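Local structure of lipoprotein (Streptococcus pneumoniae, 3CX3) at residues Glu141-Ser144 and Glu145-Glu148; Lys147-Tyr150 and Gln151-Gln155. The protein binds zinc and probably delivers it to an ABC transporter as the lipid-attached, substrate-binding component of a zinc-uptake system. All coordinates share one frame; numbering follows the deposited sequence.

Interaction 1: Glu141-Ser144 and Glu145-Glu148; sequences EVDS and EHKE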
loop_
_atom_site.group_PDB
_atom_site.type_symbol
_atom_site.label_atom_id
_atom_site.label_comp_id
_atom_site.label_asym_id
_atom_site.label_seq_id
_atom_site.Cartn_x
_atom_site.Cartn_y
_atom_site.Cartn_z
ATOM N N GLU A 141 -11.886 7.803 18.833
ATOM C CA GLU A 141 -12.270 9.141 19.311
ATOM C C GLU A 141 -13.550 9.639 18.615
ATOM O O GLU A 141 -14.387 10.285 19.230
ATOM C CB GLU A 141 -11.107 10.143 19.225
ATOM C CG GLU A 141 -11.455 11.605 18.792
ATOM C CD GLU A 141 -12.528 12.309 19.642
ATOM O OE1 GLU A 141 -12.547 12.170 20.888
ATOM O OE2 GLU A 141 -13.371 13.007 19.045
ATOM N N VAL A 142 -13.703 9.315 17.339
ATOM C CA VAL A 142 -14.890 9.734 16.580
ATOM C C VAL A 142 -16.178 8.998 17.002
ATOM O O VAL A 142 -17.260 9.601 17.076
ATOM C CB VAL A 142 -14.620 9.635 15.056
ATOM C CG1 VAL A 142 -15.900 9.343 14.249
ATOM C CG2 VAL A 142 -13.926 10.902 14.582
ATOM N N ASP A 143 -16.034 7.710 17.291
ATOM C CA ASP A 143 -17.143 6.816 17.641
ATOM C C ASP A 143 -16.775 6.200 18.990
ATOM O O ASP A 143 -16.392 5.040 19.103
ATOM C CB ASP A 143 -17.319 5.767 16.528
ATOM C CG ASP A 143 -18.257 4.628 16.913
ATOM O OD1 ASP A 143 -17.747 3.508 17.110
ATOM O OD2 ASP A 143 -19.489 4.838 17.018
ATOM N N SER A 144 -16.864 7.027 20.021
ATOM C CA SER A 144 -16.364 6.683 21.347
ATOM C C SER A 144 -16.855 5.347 21.905
ATOM O O SER A 144 -16.102 4.635 22.579
ATOM C CB SER A 144 -16.686 7.799 22.332
ATOM O OG SER A 144 -15.724 7.813 23.370
ATOM N N GLU A 145 -18.113 5.011 21.647
ATOM C CA GLU A 145 -18.678 3.811 22.246
ATOM C C GLU A 145 -17.825 2.594 21.949
ATOM O O GLU A 145 -17.441 1.869 22.858
ATOM C CB GLU A 145 -20.129 3.593 21.808
ATOM C CG GLU A 145 -21.124 4.453 22.572
ATOM C CD GLU A 145 -21.212 4.086 24.061
ATOM O OE1 GLU A 145 -21.879 3.077 24.382
ATOM O OE2 GLU A 145 -20.626 4.814 24.901
ATOM N N HIS A 146 -17.473 2.424 20.681
ATOM C CA HIS A 146 -16.922 1.169 20.193
ATOM C C HIS A 146 -15.405 1.036 20.316
ATOM O O HIS A 146 -14.797 0.179 19.666
ATOM C CB HIS A 146 -17.426 0.917 18.773
ATOM C CG HIS A 146 -18.913 0.752 18.698
ATOM N ND1 HIS A 146 -19.783 1.820 18.734
ATOM C CD2 HIS A 146 -19.688 -0.360 18.624
ATOM C CE1 HIS A 146 -21.028 1.374 18.677
ATOM N NE2 HIS A 146 -20.997 0.056 18.602
ATOM N N LYS A 147 -14.820 1.852 21.200
ATOM C CA LYS A 147 -13.371 1.892 21.452
ATOM C C LYS A 147 -12.804 0.514 21.735
ATOM O O LYS A 147 -11.665 0.216 21.380
ATOM C CB LYS A 147 -13.049 2.828 22.622
ATOM C CG LYS A 147 -11.626 2.682 23.176
ATOM C CD LYS A 147 -11.279 3.780 24.176
ATOM C CE LYS A 147 -9.818 3.704 24.636
ATOM N NZ LYS A 147 -9.661 3.113 26.005
ATOM N N GLU A 148 -13.615 -0.316 22.374
ATOM C CA GLU A 148 -13.215 -1.665 22.740
ATOM C C GLU A 148 -12.996 -2.521 21.512
ATOM O O GLU A 148 -11.979 -3.196 21.400
ATOM C CB GLU A 148 -14.279 -2.297 23.633
ATOM C CG GLU A 148 -14.116 -1.989 25.100
ATOM C CD GLU A 148 -14.043 -0.504 25.410
ATOM O OE1 GLU A 148 -15.043 0.218 25.150
ATOM O OE2 GLU A 148 -12.977 -0.071 25.923
#

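Interaction 2: Lys147-Tyr150 and Gln151-Gln155; sequences KETY and QKNAQ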
loop_
_atom_site.group_PDB
_atom_site.type_symbol
_atom_site.label_atom_id
_atom_site.label_comp_id
_atom_site.label_asym_id
_atom_site.label_seq_id
_atom_site.Cartn_x
_atom_site.Cartn_y
_atom_site.Cartn_z
ATOM N N LYS A 147 -14.820 1.852 21.200
ATOM C CA LYS A 147 -13.371 1.892 21.452
ATOM C C LYS A 147 -12.804 0.514 21.735
ATOM O O LYS A 147 -11.665 0.216 21.380
ATOM C CB LYS A 147 -13.049 2.828 22.622
ATOM C CG LYS A 147 -11.626 2.682 23.176
ATOM C CD LYS A 147 -11.279 3.780 24.176
ATOM C CE LYS A 147 -9.818 3.704 24.636
ATOM N NZ LYS A 147 -9.661 3.113 26.005
ATOM N N GLU A 148 -13.615 -0.316 22.374
ATOM C CA GLU A 148 -13.215 -1.665 22.740
ATOM C C GLU A 148 -12.996 -2.521 21.512
ATOM O O GLU A 148 -11.979 -3.196 21.400
ATOM C CB GLU A 148 -14.279 -2.297 23.633
ATOM C CG GLU A 148 -14.116 -1.989 25.100
ATOM C CD GLU A 148 -14.043 -0.504 25.410
ATOM O OE1 GLU A 148 -15.043 0.218 25.150
ATOM O OE2 GLU A 148 -12.977 -0.071 25.923
ATOM N N THR A 149 -13.950 -2.469 20.591
ATOM C CA THR A 149 -13.919 -3.286 19.387
ATOM C C THR A 149 -12.746 -2.919 18.483
ATOM O O THR A 149 -12.088 -3.810 17.933
ATOM C CB THR A 149 -15.258 -3.205 18.630
ATOM O OG1 THR A 149 -16.312 -3.648 19.497
ATOM C CG2 THR A 149 -15.243 -4.080 17.366
ATOM N N TYR A 150 -12.471 -1.614 18.368
ATOM C CA TYR A 150 -11.418 -1.100 17.504
ATOM C C TYR A 150 -10.050 -1.457 18.037
ATOM O O TYR A 150 -9.223 -2.006 17.301
ATOM C CB TYR A 150 -11.515 0.426 17.317
ATOM C CG TYR A 150 -12.821 0.931 16.731
ATOM C CD1 TYR A 150 -13.504 1.990 17.324
ATOM C CD2 TYR A 150 -13.378 0.344 15.599
ATOM C CE1 TYR A 150 -14.699 2.446 16.810
ATOM C CE2 TYR A 150 -14.588 0.791 15.077
ATOM C CZ TYR A 150 -15.234 1.841 15.686
ATOM O OH TYR A 150 -16.418 2.292 15.163
ATOM N N GLN A 151 -9.805 -1.152 19.308
ATOM C CA GLN A 151 -8.493 -1.390 19.908
ATOM C C GLN A 151 -8.078 -2.874 19.948
ATOM O O GLN A 151 -6.879 -3.182 19.938
ATOM C CB GLN A 151 -8.403 -0.765 21.302
ATOM C CG GLN A 151 -8.645 0.743 21.337
ATOM C CD GLN A 151 -7.666 1.547 20.488
ATOM O OE1 GLN A 151 -6.457 1.378 20.592
ATOM N NE2 GLN A 151 -8.192 2.439 19.657
ATOM N N LYS A 152 -9.050 -3.785 19.981
ATOM C CA LYS A 152 -8.726 -5.217 19.987
ATOM C C LYS A 152 -8.591 -5.807 18.564
ATOM O O LYS A 152 -7.735 -6.666 18.313
ATOM C CB LYS A 152 -9.690 -6.018 20.884
ATOM C CG LYS A 152 -9.214 -7.460 21.186
ATOM C CD LYS A 152 -9.339 -7.853 22.686
ATOM C CE LYS A 152 -7.999 -7.788 23.454
ATOM N NZ LYS A 152 -7.279 -6.485 23.288
ATOM N N ASN A 153 -9.412 -5.329 17.635
ATOM C CA ASN A 153 -9.240 -5.681 16.231
ATOM C C ASN A 153 -7.869 -5.280 15.698
ATOM O O ASN A 153 -7.155 -6.104 15.113
ATOM C CB ASN A 153 -10.345 -5.063 15.384
ATOM C CG ASN A 153 -11.668 -5.746 15.589
ATOM O OD1 ASN A 153 -11.767 -6.694 16.352
ATOM N ND2 ASN A 153 -12.695 -5.268 14.909
ATOM N N ALA A 154 -7.513 -4.014 15.914
ATOM C CA ALA A 154 -6.162 -3.510 15.653
ATOM C C ALA A 154 -5.078 -4.318 16.369
ATOM O O ALA A 154 -4.031 -4.610 15.789
ATOM C CB ALA A 154 -6.071 -2.064 16.054
ATOM N N GLN A 155 -5.352 -4.686 17.621
ATOM C CA GLN A 155 -4.411 -5.390 18.485
ATOM C C GLN A 155 -4.005 -6.760 17.977
ATOM O O GLN A 155 -2.820 -7.141 18.028
ATOM C CB GLN A 155 -4.991 -5.520 19.888
ATOM C CG GLN A 155 -3.958 -5.278 20.958
ATOM C CD GLN A 155 -2.939 -4.245 20.517
ATOM O OE1 GLN A 155 -1.776 -4.577 20.272
ATOM N NE2 GLN A 155 -3.380 -2.993 20.369
#

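Interaction 1: Glu141-Ser144 and Glu145-Glu148
Asp143 and His146 close a beta turn that, overlapped by a second, reverses the chain between helix 125-142 and helix 147-173. Asp143 is the first residue to leave helical backbone angles and His146 takes the N-cap position of the next helix.

Backbone bonds set the turn. His146 N donates to Asp143 O (3.2 Å, N-H...O angle 141°), reaching it from above the carbonyl plane. One residue on, Lys147 N makes a weak bond of 3.4 Å to Ser144 O. These are two overlapping i to i+3 links, the first around Ser144 and Glu145 and the second around Glu145 and His146; the side chains of Ser144 and Glu145 are exposed.

The contact between side chains is that of Asp143 with His146. The Asp143 carboxylate swings over to the imidazole because its CG lies anti to the backbone N (chi1 169°). The carboxylate and ring planes are nearly parallel, 18° apart, though OD1 meets the ring obliquely. OD1 is hydrogen-bonded to the hydroxyl of Tyr150, in the first turn of the second helix. Beyond the turn, Met11 touches Asp143 and Leu31 touches His146. The same carboxylate oxygen, Asp143 OD1, lies 3.1 Å from His146 CB and also 3.1 Å from His146 ND1.

Interaction 2: Lys147-Tyr150 and Gln151-Gln155
Gln151 folds back over the first turn of helix 147-173, laying its aliphatic part against the carbonyl of Lys147: Gln151 CG is 3.1 Å from Lys147 O and 4.0 Å from Lys147 CG, with the two side chains crossing at a slant. Its chi1 of -59° puts CG beside the backbone N, which itself gives a fairly straight alpha-helical bond to the same oxygen (Gln151 N to Lys147 O, 3.1 Å, 165°).

Tyr150 serves mainly through its backbone here. Its carbonyl receives Ala154 N at 3.0 Å and nearly in line with the C=O, while its buried ring carries an OH that bonds to Asp143 and Asn32.

Thr149 and Asn153 run side by side in the same direction, Thr149 CG2 lying 3.7 Å from Asn153 ND2. Asn153 N bonds to Thr149 O at 3.1 Å, and the amide carbon CG of Asn153 rests equally near that oxygen; the amide's ND2 is weakly bonded to Val27 O.

Among the neighbouring helices, Tyr150 meets Val27 and Ser28 of helix 18-28, and both Tyr150 and Gln151 lie against helix 125-142, at Ser140 and at Gln133 and Ala136 respectively.

In the fold
Interactions 1 and 2 are consecutive, sharing Lys147 and Glu148, with centres 9 Å apart. They are tied by the probable hydrogen bond from Tyr150 OH to Asp143 OD1 (2.7 Å), which joins the turn to the first helical turn after it. A bound sodium ion lies beside both, about 4 Å from the side chain of His146 and about 3 Å from that of Thr149. Helix 147-173 runs from the lobe whose sheet holds strands 12-15 and 61-64 to the lobe whose sheet holds strands 180-182 and 230-232, as the linking helix does in related zinc-binding proteins. Neither interaction supplies a ligand to the zinc, which is held by His44, His120, His184 and Glu259.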